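Long-range contacts in glycerol-3-phosphate dehydrogenase [NAD(+)] 1 (Saccharomyces cerevisiae, PDB 4FGW), which catalyses the NAD-dependent interconversion of dihydroxyacetone phosphate and sn-glycerol 3-phosphate, and so drives glycerol accumulation in yeast under hyperosmotic stress: residues V37-S42 with P66-W71; A189-S194 with R224-V229; I276-Q281 with E358-F363; G309-V314 with Q336-L341. All coordinates share one frame; numbering follows the deposited sequence.

Contact 1 (V37-S42 with P66-W71)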
loop_
_atom_site.group_PDB
_atom_site.type_symbol
_atom_site.label_atom_id
_atom_site.label_comp_id
_atom_site.label_asym_id
_atom_site.label_seq_id
_atom_site.Cartn_x
_atom_site.Cartn_y
_atom_site.Cartn_z
ATOM N N VAL A 37 12.860 -17.455 28.170
ATOM C CA VAL A 37 12.572 -17.497 26.729
ATOM C C VAL A 37 13.540 -18.406 25.960
ATOM O O VAL A 37 14.755 -18.324 26.148
ATOM C CB VAL A 37 12.473 -16.080 26.082
ATOM C CG1 VAL A 37 11.711 -16.125 24.756
ATOM C CG2 VAL A 37 11.827 -15.065 27.026
ATOM N N THR A 38 12.986 -19.265 25.087
ATOM C CA THR A 38 13.739 -20.162 24.210
ATOM C C THR A 38 13.295 -19.972 22.759
ATOM O O THR A 38 12.098 -19.909 22.470
ATOM C CB THR A 38 13.653 -21.628 24.685
ATOM O OG1 THR A 38 14.246 -21.738 25.982
ATOM C CG2 THR A 38 14.337 -22.612 23.728
ATOM N N VAL A 39 14.275 -19.889 21.853
ATOM C CA VAL A 39 14.061 -19.761 20.414
ATOM C C VAL A 39 14.439 -21.093 19.749
ATOM O O VAL A 39 15.572 -21.562 19.902
ATOM C CB VAL A 39 14.834 -18.555 19.811
ATOM C CG1 VAL A 39 14.620 -18.448 18.298
ATOM C CG2 VAL A 39 14.439 -17.255 20.496
ATOM N N ILE A 40 13.483 -21.714 19.041
ATOM C CA ILE A 40 13.717 -22.959 18.297
ATOM C C ILE A 40 13.966 -22.513 16.846
ATOM O O ILE A 40 13.000 -22.187 16.146
ATOM C CB ILE A 40 12.507 -23.944 18.425
ATOM C CG1 ILE A 40 12.099 -24.241 19.902
ATOM C CG2 ILE A 40 12.719 -25.230 17.608
ATOM C CD1 ILE A 40 13.156 -24.835 20.857
ATOM N N GLY A 41 15.236 -22.412 16.435
ATOM C CA GLY A 41 15.537 -21.934 15.090
ATOM C C GLY A 41 16.955 -21.988 14.577
ATOM O O GLY A 41 17.264 -22.796 13.688
ATOM N N SER A 42 17.795 -21.048 15.055
ATOM C CA SER A 42 19.230 -20.910 14.726
ATOM C C SER A 42 19.661 -20.470 13.314
ATOM O O SER A 42 20.837 -20.162 13.113
ATOM C CB SER A 42 20.054 -22.098 15.221
ATOM O OG SER A 42 19.868 -23.265 14.437
ATOM N N PRO A 66 17.390 -13.655 32.734
ATOM C CA PRO A 66 18.525 -13.044 32.012
ATOM C C PRO A 66 18.977 -13.741 30.733
ATOM O O PRO A 66 19.252 -13.063 29.751
ATOM C CB PRO A 66 19.644 -13.008 33.067
ATOM C CG PRO A 66 18.952 -13.143 34.372
ATOM C CD PRO A 66 17.776 -14.020 34.112
ATOM N N ILE A 67 19.037 -15.085 30.751
ATOM C CA ILE A 67 19.526 -15.934 29.660
ATOM C C ILE A 67 18.422 -16.378 28.699
ATOM O O ILE A 67 17.348 -16.799 29.136
ATOM C CB ILE A 67 20.318 -17.156 30.223
ATOM C CG1 ILE A 67 21.202 -16.778 31.426
ATOM C CG2 ILE A 67 21.136 -17.863 29.146
ATOM C CD1 ILE A 67 20.708 -17.353 32.757
ATOM N N VAL A 68 18.719 -16.310 27.405
ATOM C CA VAL A 68 17.833 -16.825 26.366
ATOM C C VAL A 68 18.533 -17.962 25.674
ATOM O O VAL A 68 19.667 -17.826 25.251
ATOM C CB VAL A 68 17.455 -15.756 25.305
ATOM C CG1 VAL A 68 16.872 -16.405 24.079
ATOM C CG2 VAL A 68 16.479 -14.777 25.865
ATOM N N GLN A 69 17.836 -19.084 25.585
ATOM C CA GLN A 69 18.330 -20.312 24.971
ATOM C C GLN A 69 17.911 -20.372 23.496
ATOM O O GLN A 69 16.796 -19.977 23.151
ATOM C CB GLN A 69 17.801 -21.531 25.727
ATOM C CG GLN A 69 18.784 -22.700 25.758
ATOM C CD GLN A 69 19.908 -22.603 26.775
ATOM O OE1 GLN A 69 20.907 -23.322 26.684
ATOM N NE2 GLN A 69 19.777 -21.740 27.778
ATOM N N MET A 70 18.813 -20.833 22.626
ATOM C CA MET A 70 18.525 -20.978 21.206
ATOM C C MET A 70 18.883 -22.382 20.757
ATOM O O MET A 70 20.053 -22.767 20.836
ATOM C CB MET A 70 19.253 -19.920 20.359
ATOM C CG MET A 70 18.959 -20.042 18.865
ATOM S SD MET A 70 19.742 -18.800 17.818
ATOM C CE MET A 70 21.453 -19.250 17.968
ATOM N N TRP A 71 17.877 -23.151 20.293
ATOM C CA TRP A 71 18.133 -24.500 19.808
ATOM C C TRP A 71 18.830 -24.461 18.454
ATOM O O TRP A 71 18.278 -23.957 17.475
ATOM C CB TRP A 71 16.881 -25.395 19.778
ATOM C CG TRP A 71 17.182 -26.755 19.209
ATOM C CD1 TRP A 71 17.952 -27.728 19.778
ATOM C CD2 TRP A 71 16.852 -27.225 17.893
ATOM N NE1 TRP A 71 18.067 -28.801 18.926
ATOM C CE2 TRP A 71 17.406 -28.519 17.759
ATOM C CE3 TRP A 71 16.124 -26.684 16.818
ATOM C CZ2 TRP A 71 17.249 -29.284 16.598
ATOM C CZ3 TRP A 71 15.967 -27.444 15.668
ATOM C CH2 TRP A 71 16.520 -28.730 15.567
HETATM O O HOH W 1 18.173 -25.267 14.714
#
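Trp71 extends its CG trans to the backbone N (chi1 177°), which lays the indole beside Ile40 at the C-terminal end of strand 35-40. Ile40, its CG2 likewise opposite the backbone N, leans that methyl against the benzene part of the indole, CG2 to Trp71 CE3 being 3.8 Å, while its CD1 rests near Trp71 CB. On the same face Thr38 and Gln69 run side by side, Thr38 OG1 lying 3.6 Å from Gln69 CB; their polar ends look elsewhere, Thr38 OG1 to Ser114 O and Gln69 OE1 to Asn108. The other face carries Val37, Val39, Val68 and Met70; helix 44-59 packs on Val37 and Val68 through Val53 and on Met70 through Ala50. Between the faces the two parallel strands are joined by three backbone bonds: Gln69 N to Val37 O, Val39 N to Gln69 O at 2.8 Å and Trp71 N to Val39 O, also 2.8 Å. This is the first beta-alpha-beta unit of the Rossmann fold, and where strand 35-40 ends, Gly41 begins the glycine-rich turn inferred by similarity to bind NAD(+). There Met70 SD approaches Ser42 CA at 3.8 Å, and a water donates to both Ser42 OG (2.6 Å) and Trp71 O (3.1 Å). Apolar side chains and backbone bonds thus fix the strands, whereas a hydroxyl, a carbonyl and a water meet at their C-terminal ends, consistent with a polar cofactor site beside the sheet's apolar core.

Contact 2 (A189-S194 with R224-V229); sequences AQEHWS and RPYFHV
Ser194 beside Phe227 forms a parallel bridge at the start of strands 194-199 and 227-232, the latter outermost in the large sheet within this chain. Ser194 N donates to Tyr226 O at 3.3 Å, and His228 N returns a bond to Ser194 O at 3.1 Å. Just ahead of the pairing, a Schellman motif ends helix 185-189 at Glu191, and a type I turn spans Arg224 to Phe227. Glu191 lays its side chain flat on the Tyr226 ring: CG makes a CH-pi contact 3.6 Å from the ring centroid, almost on the normal, and the carboxylate is nearly parallel to the ring, 11° apart. Arg224 CB lies over the rim of the opposite face. Trp193 directs the NE1 edge of its indole at the face of His228 in a T-shaped pair, with the five-membered ring and imidazole centroids 4.4 Å apart and their planes at 78°. A water ties the loop to the turn, donating to His192 O and Tyr226 O (2.7 Å) and accepting from Ser194 OG (2.6 Å). Helix 44-59 flanks the Glu191-Tyr226 stack, with Lys51 forming a salt bridge to Glu191 and Glu55 bonding Tyr226 OH. At the other end His228 NE2 bonds Pro380 O of the second subunit and Trp193 packs on its Ala267, while Phe227 lies on Val188 of helix 185-189 and on Thr196 of strand 194-199.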
loop_
_atom_site.group_PDB
_atom_site.type_symbol
_atom_site.label_atom_id
_atom_site.label_comp_id
_atom_site.label_asym_id
_atom_site.label_seq_id
_atom_site.Cartn_x
_atom_site.Cartn_y
_atom_site.Cartn_z
ATOM N N ALA A 189 18.981 -7.717 11.839
ATOM C CA ALA A 189 20.264 -8.053 12.478
ATOM C C ALA A 189 21.232 -6.874 12.420
ATOM O O ALA A 189 21.850 -6.552 13.426
ATOM C CB ALA A 189 20.883 -9.278 11.816
ATOM N N GLN A 190 21.299 -6.192 11.258
ATOM C CA GLN A 190 22.131 -5.010 11.023
ATOM C C GLN A 190 21.571 -3.775 11.742
ATOM O O GLN A 190 22.170 -2.697 11.677
ATOM C CB GLN A 190 22.227 -4.728 9.521
ATOM C CG GLN A 190 23.308 -5.513 8.814
ATOM C CD GLN A 190 23.376 -5.110 7.365
ATOM O OE1 GLN A 190 24.129 -4.209 6.983
ATOM N NE2 GLN A 190 22.583 -5.762 6.529
ATOM N N GLU A 191 20.409 -3.930 12.402
ATOM C CA GLU A 191 19.681 -2.888 13.131
ATOM C C GLU A 191 19.157 -1.779 12.216
ATOM O O GLU A 191 19.034 -0.624 12.634
ATOM C CB GLU A 191 20.454 -2.374 14.362
ATOM C CG GLU A 191 20.730 -3.466 15.382
ATOM C CD GLU A 191 21.417 -3.061 16.671
ATOM O OE1 GLU A 191 21.770 -1.868 16.823
ATOM O OE2 GLU A 191 21.603 -3.948 17.535
ATOM N N HIS A 192 18.840 -2.146 10.955
ATOM C CA HIS A 192 18.237 -1.249 9.969
ATOM C C HIS A 192 16.753 -1.196 10.323
ATOM O O HIS A 192 16.118 -2.247 10.463
ATOM C CB HIS A 192 18.432 -1.779 8.537
ATOM C CG HIS A 192 19.834 -1.703 8.009
ATOM N ND1 HIS A 192 20.902 -1.341 8.815
ATOM C CD2 HIS A 192 20.298 -1.975 6.767
ATOM C CE1 HIS A 192 21.972 -1.396 8.037
ATOM N NE2 HIS A 192 21.656 -1.767 6.796
ATOM N N TRP A 193 16.224 0.011 10.539
ATOM C CA TRP A 193 14.838 0.188 10.953
ATOM C C TRP A 193 13.758 -0.435 10.047
ATOM O O TRP A 193 13.694 -0.177 8.846
ATOM C CB TRP A 193 14.525 1.650 11.313
ATOM C CG TRP A 193 13.120 1.833 11.795
ATOM C CD1 TRP A 193 12.620 1.487 13.015
ATOM C CD2 TRP A 193 12.005 2.299 11.021
ATOM N NE1 TRP A 193 11.274 1.761 13.071
ATOM C CE2 TRP A 193 10.871 2.269 11.861
ATOM C CE3 TRP A 193 11.861 2.776 9.704
ATOM C CZ2 TRP A 193 9.611 2.709 11.434
ATOM C CZ3 TRP A 193 10.613 3.216 9.282
ATOM C CH2 TRP A 193 9.508 3.195 10.147
ATOM N N SER A 194 12.904 -1.239 10.667
ATOM C CA SER A 194 11.748 -1.894 10.067
ATOM C C SER A 194 10.716 -2.140 11.173
ATOM O O SER A 194 10.939 -1.758 12.330
ATOM C CB SER A 194 12.132 -3.198 9.360
ATOM O OG SER A 194 12.667 -4.172 10.241
ATOM N N ARG A 224 12.042 -3.051 19.772
ATOM C CA ARG A 224 13.391 -2.475 19.797
ATOM C C ARG A 224 13.309 -1.097 19.119
ATOM O O ARG A 224 12.397 -0.904 18.314
ATOM C CB ARG A 224 14.403 -3.374 19.034
ATOM C CG ARG A 224 14.579 -4.807 19.553
ATOM C CD ARG A 224 15.105 -4.918 20.983
ATOM N NE ARG A 224 16.460 -4.385 21.145
ATOM C CZ ARG A 224 16.798 -3.429 22.003
ATOM N NH1 ARG A 224 15.883 -2.885 22.797
ATOM N NH2 ARG A 224 18.052 -3.010 22.077
ATOM N N PRO A 225 14.238 -0.143 19.370
ATOM C CA PRO A 225 14.161 1.156 18.663
ATOM C C PRO A 225 14.275 1.023 17.134
ATOM O O PRO A 225 13.664 1.802 16.397
ATOM C CB PRO A 225 15.323 1.961 19.263
ATOM C CG PRO A 225 15.623 1.286 20.583
ATOM C CD PRO A 225 15.381 -0.169 20.309
ATOM N N TYR A 226 15.025 0.004 16.666
ATOM C CA TYR A 226 15.242 -0.328 15.255
ATOM C C TYR A 226 14.221 -1.369 14.732
ATOM O O TYR A 226 14.281 -1.759 13.567
ATOM C CB TYR A 226 16.685 -0.845 15.052
ATOM C CG TYR A 226 16.991 -2.142 15.781
ATOM C CD1 TYR A 226 16.699 -3.377 15.204
ATOM C CD2 TYR A 226 17.600 -2.134 17.034
ATOM C CE1 TYR A 226 16.981 -4.570 15.867
ATOM C CE2 TYR A 226 17.894 -3.323 17.703
ATOM C CZ TYR A 226 17.584 -4.540 17.115
ATOM O OH TYR A 226 17.867 -5.717 17.769
ATOM N N PHE A 227 13.332 -1.859 15.598
ATOM C CA PHE A 227 12.357 -2.893 15.233
ATOM C C PHE A 227 11.041 -2.613 15.940
ATOM O O PHE A 227 10.812 -3.116 17.052
ATOM C CB PHE A 227 12.925 -4.281 15.620
ATOM C CG PHE A 227 12.223 -5.505 15.086
ATOM C CD1 PHE A 227 12.031 -5.679 13.715
ATOM C CD2 PHE A 227 11.849 -6.537 15.940
ATOM C CE1 PHE A 227 11.441 -6.842 13.218
ATOM C CE2 PHE A 227 11.268 -7.701 15.438
ATOM C CZ PHE A 227 11.083 -7.852 14.079
ATOM N N HIS A 228 10.191 -1.774 15.311
ATOM C CA HIS A 228 8.902 -1.376 15.877
ATOM C C HIS A 228 7.909 -2.533 15.893
ATOM O O HIS A 228 7.719 -3.203 14.879
ATOM C CB HIS A 228 8.329 -0.142 15.162
ATOM C CG HIS A 228 9.001 1.155 15.509
ATOM N ND1 HIS A 228 10.198 1.195 16.198
ATOM C CD2 HIS A 228 8.616 2.418 15.234
ATOM C CE1 HIS A 228 10.493 2.478 16.332
ATOM N NE2 HIS A 228 9.573 3.249 15.761
ATOM N N VAL A 229 7.304 -2.777 17.065
ATOM C CA VAL A 229 6.361 -3.866 17.263
ATOM C C VAL A 229 4.964 -3.361 17.585
ATOM O O VAL A 229 4.793 -2.505 18.455
ATOM C CB VAL A 229 6.900 -4.899 18.314
ATOM C CG1 VAL A 229 5.831 -5.892 18.762
ATOM C CG2 VAL A 229 8.114 -5.646 17.767
HETATM O O HOH W 2 14.625 -3.804 11.905
#

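Contact 3 (I276-Q281 with E358-F363); sequences IIRFGQ and EDFPLF
Phe360 puts the CE2 corner of its ring against the backbone of helix 261-283, with CE2 3.3 Å from Phe279 N and 3.8 Å from Phe279 CB. The Phe279 ring presents an edge to the Phe360 face in a T-shaped pair, centroids 5.8 Å apart and planes at 63°, CD1 coming over the rim of that face. Phe360 is also bordered by the aliphatic part of Arg278, whose CB sits 3.7 Å from CE2. Arg278 then runs past the ring in the opposite direction, bends at chi3 (-58°) and brings NH1 to Asp359 O at 2.8 Å, the acceptor tilted out of the guanidinium plane. With Phe360 reduced to an alanine, the edge of Phe279 would probably lose the ring face it meets and a gap would be likely to open beside helix 261-283. Phe360 is the N-cap residue of helix 361-371, so the contact seats the start of that helix against helix 261-283 in the all-helical C-terminal domain. One turn on, Phe363 reaches Ile276, CZ to CG1 at 4.1 Å, and meets Phe279 more loosely, CE1 to CD1 at 4.3 Å. Behind these rings, on helix 340-354, Val347 packs on Phe279 and Phe363, and Leu351 on Phe360; Leu244 of helix 235-257 touches both Ile276 and Phe279. Glu275 accepts the backbone N-H groups of Leu362 and Phe363, holding the first turn of helix 361-371 in place.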
loop_
_atom_site.group_PDB
_atom_site.type_symbol
_atom_site.label_atom_id
_atom_site.label_comp_id
_atom_site.label_asym_id
_atom_site.label_seq_id
_atom_site.Cartn_x
_atom_site.Cartn_y
_atom_site.Cartn_z
ATOM N N ILE A 276 -6.966 -10.393 -0.474
ATOM C CA ILE A 276 -6.376 -10.911 0.768
ATOM C C ILE A 276 -7.400 -10.726 1.907
ATOM O O ILE A 276 -7.626 -11.658 2.672
ATOM C CB ILE A 276 -4.995 -10.248 1.067
ATOM C CG1 ILE A 276 -3.956 -10.622 -0.033
ATOM C CG2 ILE A 276 -4.482 -10.644 2.467
ATOM C CD1 ILE A 276 -2.586 -9.865 0.004
ATOM N N ILE A 277 -8.046 -9.542 1.984
ATOM C CA ILE A 277 -9.084 -9.248 2.986
ATOM C C ILE A 277 -10.253 -10.222 2.825
ATOM O O ILE A 277 -10.678 -10.844 3.804
ATOM C CB ILE A 277 -9.550 -7.757 2.908
ATOM C CG1 ILE A 277 -8.402 -6.799 3.286
ATOM C CG2 ILE A 277 -10.805 -7.507 3.764
ATOM C CD1 ILE A 277 -8.504 -5.384 2.738
ATOM N N ARG A 278 -10.747 -10.358 1.582
ATOM C CA ARG A 278 -11.867 -11.211 1.202
ATOM C C ARG A 278 -11.584 -12.671 1.554
ATOM O O ARG A 278 -12.467 -13.331 2.093
ATOM C CB ARG A 278 -12.169 -11.041 -0.296
ATOM C CG ARG A 278 -13.455 -11.713 -0.780
ATOM C CD ARG A 278 -13.693 -11.479 -2.262
ATOM N NE ARG A 278 -13.774 -10.051 -2.582
ATOM C CZ ARG A 278 -13.208 -9.482 -3.642
ATOM N NH1 ARG A 278 -12.527 -10.215 -4.516
ATOM N NH2 ARG A 278 -13.326 -8.177 -3.845
ATOM N N PHE A 279 -10.350 -13.154 1.282
ATOM C CA PHE A 279 -9.921 -14.520 1.581
ATOM C C PHE A 279 -9.909 -14.769 3.086
ATOM O O PHE A 279 -10.408 -15.803 3.539
ATOM C CB PHE A 279 -8.540 -14.824 0.961
ATOM C CG PHE A 279 -8.155 -16.286 0.981
ATOM C CD1 PHE A 279 -8.364 -17.091 -0.130
ATOM C CD2 PHE A 279 -7.597 -16.862 2.120
ATOM C CE1 PHE A 279 -8.025 -18.447 -0.103
ATOM C CE2 PHE A 279 -7.263 -18.217 2.146
ATOM C CZ PHE A 279 -7.471 -18.998 1.032
ATOM N N GLY A 280 -9.311 -13.841 3.830
ATOM C CA GLY A 280 -9.222 -13.921 5.280
ATOM C C GLY A 280 -10.574 -14.027 5.955
ATOM O O GLY A 280 -10.802 -14.944 6.738
ATOM N N GLN A 281 -11.494 -13.120 5.615
ATOM C CA GLN A 281 -12.832 -13.065 6.204
ATOM C C GLN A 281 -13.773 -14.177 5.763
ATOM O O GLN A 281 -14.722 -14.493 6.487
ATOM C CB GLN A 281 -13.453 -11.687 5.995
ATOM C CG GLN A 281 -12.621 -10.577 6.624
ATOM C CD GLN A 281 -13.390 -9.302 6.696
ATOM O OE1 GLN A 281 -13.823 -8.747 5.676
ATOM N NE2 GLN A 281 -13.572 -8.812 7.912
ATOM N N GLU A 358 -14.595 -17.743 -8.714
ATOM C CA GLU A 358 -15.134 -16.493 -9.264
ATOM C C GLU A 358 -14.921 -15.273 -8.356
ATOM O O GLU A 358 -14.782 -14.157 -8.862
ATOM C CB GLU A 358 -16.627 -16.651 -9.592
ATOM C CG GLU A 358 -16.901 -17.246 -10.964
ATOM C CD GLU A 358 -18.367 -17.313 -11.350
ATOM O OE1 GLU A 358 -18.818 -18.401 -11.774
ATOM O OE2 GLU A 358 -19.065 -16.278 -11.237
ATOM N N ASP A 359 -14.904 -15.493 -7.024
ATOM C CA ASP A 359 -14.735 -14.454 -6.002
ATOM C C ASP A 359 -13.343 -13.842 -5.976
ATOM O O ASP A 359 -13.180 -12.749 -5.431
ATOM C CB ASP A 359 -15.071 -14.999 -4.600
ATOM C CG ASP A 359 -16.467 -15.564 -4.428
ATOM O OD1 ASP A 359 -17.403 -15.050 -5.079
ATOM O OD2 ASP A 359 -16.632 -16.486 -3.608
ATOM N N PHE A 360 -12.332 -14.542 -6.532
ATOM C CA PHE A 360 -10.953 -14.051 -6.522
ATOM C C PHE A 360 -10.352 -13.969 -7.944
ATOM O O PHE A 360 -9.426 -14.725 -8.254
ATOM C CB PHE A 360 -10.094 -14.885 -5.541
ATOM C CG PHE A 360 -10.665 -14.948 -4.140
ATOM C CD1 PHE A 360 -11.585 -15.931 -3.787
ATOM C CD2 PHE A 360 -10.305 -14.010 -3.184
ATOM C CE1 PHE A 360 -12.135 -15.971 -2.503
ATOM C CE2 PHE A 360 -10.848 -14.058 -1.898
ATOM C CZ PHE A 360 -11.761 -15.035 -1.568
ATOM N N PRO A 361 -10.849 -13.050 -8.819
ATOM C CA PRO A 361 -10.316 -12.977 -10.193
ATOM C C PRO A 361 -8.814 -12.742 -10.348
ATOM O O PRO A 361 -8.242 -13.309 -11.276
ATOM C CB PRO A 361 -11.164 -11.891 -10.865
ATOM C CG PRO A 361 -11.755 -11.120 -9.759
ATOM C CD PRO A 361 -11.953 -12.085 -8.635
ATOM N N LEU A 362 -8.168 -11.951 -9.453
ATOM C CA LEU A 362 -6.718 -11.716 -9.528
ATOM C C LEU A 362 -5.918 -12.974 -9.201
ATOM O O LEU A 362 -5.000 -13.314 -9.952
ATOM C CB LEU A 362 -6.255 -10.517 -8.690
ATOM C CG LEU A 362 -4.735 -10.239 -8.675
ATOM C CD1 LEU A 362 -4.226 -9.795 -10.058
ATOM C CD2 LEU A 362 -4.382 -9.234 -7.625
ATOM N N PHE A 363 -6.291 -13.684 -8.110
ATOM C CA PHE A 363 -5.666 -14.953 -7.714
ATOM C C PHE A 363 -5.820 -15.969 -8.846
ATOM O O PHE A 363 -4.854 -16.662 -9.176
ATOM C CB PHE A 363 -6.268 -15.502 -6.397
ATOM C CG PHE A 363 -5.986 -14.737 -5.117
ATOM C CD1 PHE A 363 -6.665 -15.040 -3.942
ATOM C CD2 PHE A 363 -5.045 -13.709 -5.087
ATOM C CE1 PHE A 363 -6.409 -14.329 -2.760
ATOM C CE2 PHE A 363 -4.791 -13.002 -3.904
ATOM C CZ PHE A 363 -5.470 -13.323 -2.750
#

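Contact 4 (G309-V314 with Q336-L341)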
loop_
_atom_site.group_PDB
_atom_site.type_symbol
_atom_site.label_atom_id
_atom_site.label_comp_id
_atom_site.label_asym_id
_atom_site.label_seq_id
_atom_site.Cartn_x
_atom_site.Cartn_y
_atom_site.Cartn_z
ATOM N N GLY A 309 11.735 -8.313 -4.952
ATOM C CA GLY A 309 11.831 -9.672 -4.423
ATOM C C GLY A 309 11.765 -10.731 -5.498
ATOM O O GLY A 309 11.589 -10.403 -6.676
ATOM N N ARG A 310 11.882 -12.013 -5.087
ATOM C CA ARG A 310 11.896 -13.202 -5.960
ATOM C C ARG A 310 10.672 -13.312 -6.863
ATOM O O ARG A 310 10.820 -13.500 -8.071
ATOM C CB ARG A 310 12.036 -14.495 -5.136
ATOM C CG ARG A 310 13.376 -14.666 -4.432
ATOM C CD ARG A 310 13.442 -15.974 -3.662
ATOM N NE ARG A 310 12.605 -15.948 -2.460
ATOM C CZ ARG A 310 13.041 -15.640 -1.242
ATOM N NH1 ARG A 310 14.320 -15.345 -1.041
ATOM N NH2 ARG A 310 12.204 -15.634 -0.213
ATOM N N ASN A 311 9.472 -13.189 -6.273
ATOM C CA ASN A 311 8.182 -13.301 -6.956
ATOM C C ASN A 311 7.966 -12.240 -8.028
ATOM O O ASN A 311 7.626 -12.594 -9.152
ATOM C CB ASN A 311 7.040 -13.335 -5.942
ATOM C CG ASN A 311 7.149 -14.498 -4.987
ATOM O OD1 ASN A 311 6.790 -15.628 -5.312
ATOM N ND2 ASN A 311 7.679 -14.251 -3.796
ATOM N N VAL A 312 8.189 -10.949 -7.698
ATOM C CA VAL A 312 8.043 -9.835 -8.647
ATOM C C VAL A 312 9.085 -9.919 -9.788
ATOM O O VAL A 312 8.722 -9.732 -10.950
ATOM C CB VAL A 312 7.923 -8.431 -7.950
ATOM C CG1 VAL A 312 9.213 -7.998 -7.275
ATOM C CG2 VAL A 312 7.442 -7.357 -8.917
ATOM N N LYS A 313 10.350 -10.276 -9.451
ATOM C CA LYS A 313 11.477 -10.409 -10.383
ATOM C C LYS A 313 11.245 -11.503 -11.432
ATOM O O LYS A 313 11.503 -11.260 -12.614
ATOM C CB LYS A 313 12.791 -10.657 -9.613
ATOM C CG LYS A 313 14.061 -10.365 -10.406
ATOM C CD LYS A 313 15.300 -10.415 -9.517
ATOM C CE LYS A 313 16.531 -9.953 -10.260
ATOM N NZ LYS A 313 17.696 -9.782 -9.353
ATOM N N VAL A 314 10.761 -12.699 -11.004
ATOM C CA VAL A 314 10.473 -13.833 -11.905
ATOM C C VAL A 314 9.362 -13.453 -12.883
ATOM O O VAL A 314 9.525 -13.627 -14.097
ATOM C CB VAL A 314 10.172 -15.157 -11.139
ATOM C CG1 VAL A 314 9.516 -16.206 -12.043
ATOM C CG2 VAL A 314 11.443 -15.723 -10.522
ATOM N N GLN A 336 17.106 -21.087 -5.447
ATOM C CA GLN A 336 15.973 -20.562 -4.680
ATOM C C GLN A 336 14.671 -20.577 -5.486
ATOM O O GLN A 336 14.705 -20.591 -6.720
ATOM C CB GLN A 336 16.270 -19.146 -4.171
ATOM C CG GLN A 336 17.115 -19.110 -2.909
ATOM C CD GLN A 336 17.182 -17.710 -2.359
ATOM O OE1 GLN A 336 16.280 -17.251 -1.648
ATOM N NE2 GLN A 336 18.238 -16.989 -2.705
ATOM N N SER A 337 13.524 -20.569 -4.785
ATOM C CA SER A 337 12.207 -20.606 -5.419
ATOM C C SER A 337 11.334 -19.387 -5.120
ATOM O O SER A 337 11.418 -18.812 -4.033
ATOM C CB SER A 337 11.464 -21.876 -5.018
ATOM O OG SER A 337 12.209 -23.041 -5.335
ATOM N N ALA A 338 10.479 -19.014 -6.089
ATOM C CA ALA A 338 9.493 -17.950 -5.937
ATOM C C ALA A 338 8.234 -18.654 -5.428
ATOM O O ALA A 338 7.507 -19.283 -6.199
ATOM C CB ALA A 338 9.235 -17.255 -7.269
ATOM N N GLN A 339 8.006 -18.586 -4.120
ATOM C CA GLN A 339 6.920 -19.329 -3.485
ATOM C C GLN A 339 5.569 -19.111 -4.161
ATOM O O GLN A 339 4.798 -20.053 -4.350
ATOM C CB GLN A 339 6.825 -18.968 -2.000
ATOM C CG GLN A 339 6.786 -20.171 -1.071
ATOM C CD GLN A 339 5.737 -21.187 -1.474
ATOM O OE1 GLN A 339 4.566 -21.064 -1.112
ATOM N NE2 GLN A 339 6.151 -22.197 -2.230
ATOM N N GLY A 340 5.290 -17.863 -4.515
ATOM C CA GLY A 340 4.006 -17.482 -5.105
ATOM C C GLY A 340 3.546 -18.365 -6.254
ATOM O O GLY A 340 2.342 -18.475 -6.507
ATOM N N LEU A 341 4.507 -18.998 -6.963
ATOM C CA LEU A 341 4.274 -19.928 -8.074
ATOM C C LEU A 341 3.479 -21.145 -7.586
ATOM O O LEU A 341 2.554 -21.583 -8.267
ATOM C CB LEU A 341 5.629 -20.380 -8.654
ATOM C CG LEU A 341 6.102 -19.798 -9.993
ATOM C CD1 LEU A 341 5.957 -18.302 -10.057
ATOM C CD2 LEU A 341 7.556 -20.133 -10.225
#
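Asn311 turns its amide oxygen onto the beginning of helix 340-354, and Arg310, one residue earlier, crosses the side chain of Gln336 at about a right angle. Gly340 N donates to Asn311 OD1 at 2.8 Å, from 26° outside the carbonyl plane of the amide. Asn311 CG stands trans to its own carbonyl carbon (chi1 -60°), and this takes OD1 past Ala338, whose CB is 3.5 Å away. The bare alpha carbon of Gly340 lets the amide in, since a CB there would collide with OD1. A leucine in place of Asn311 is likely to leave Gly340 N without its acceptor and the start of helix 340-354 less firmly held. Alongside, the methyl of Ala338 meets Val314 CG2 at 4.2 Å, packing the loop before helix 340-354 against helix 310-320. Arg310 bends at chi3, bringing NH1 within 2.8 Å of Gln336 OE1; the guanidinium and amide planes lie 56° apart, and CD of the arginine comes 3.5 Å from Ser337 O. Beyond the segments, Glu329 accepts from Ala338 N, and Asn246 of helix 235-257 touches Asn311. By similarity Arg310 and Asn311 bind substrate, and Arg310 and Gln339 bind NAD(+). The contact therefore joins a buried amide-to-backbone bond to an exposed guanidinium, consistent with a loop that helps position polar groups around the substrate and cofactor.

Contacts 1 and 2 reach the same mixed sheet of the N-terminal domain, their centres about 19 Å apart: contact 1 pairs two inner strands, while contact 2 lies at one margin and also meets the second subunit. Contacts 3 and 4 belong to the helical C-terminal domain, about 20 Å apart between centres, and share helix 340-354, which begins in contact 4 and packs behind contact 3. Three are mostly buried, whereas contact 4 is partly exposed. Backbone bonds dominate contact 1, with stacked and T-shaped groups added in contact 2; aromatic rings carry contact 3, and amide and guanidinium groups contact 4. Contacts 1 and 4 contain inferred ligand-binding residues.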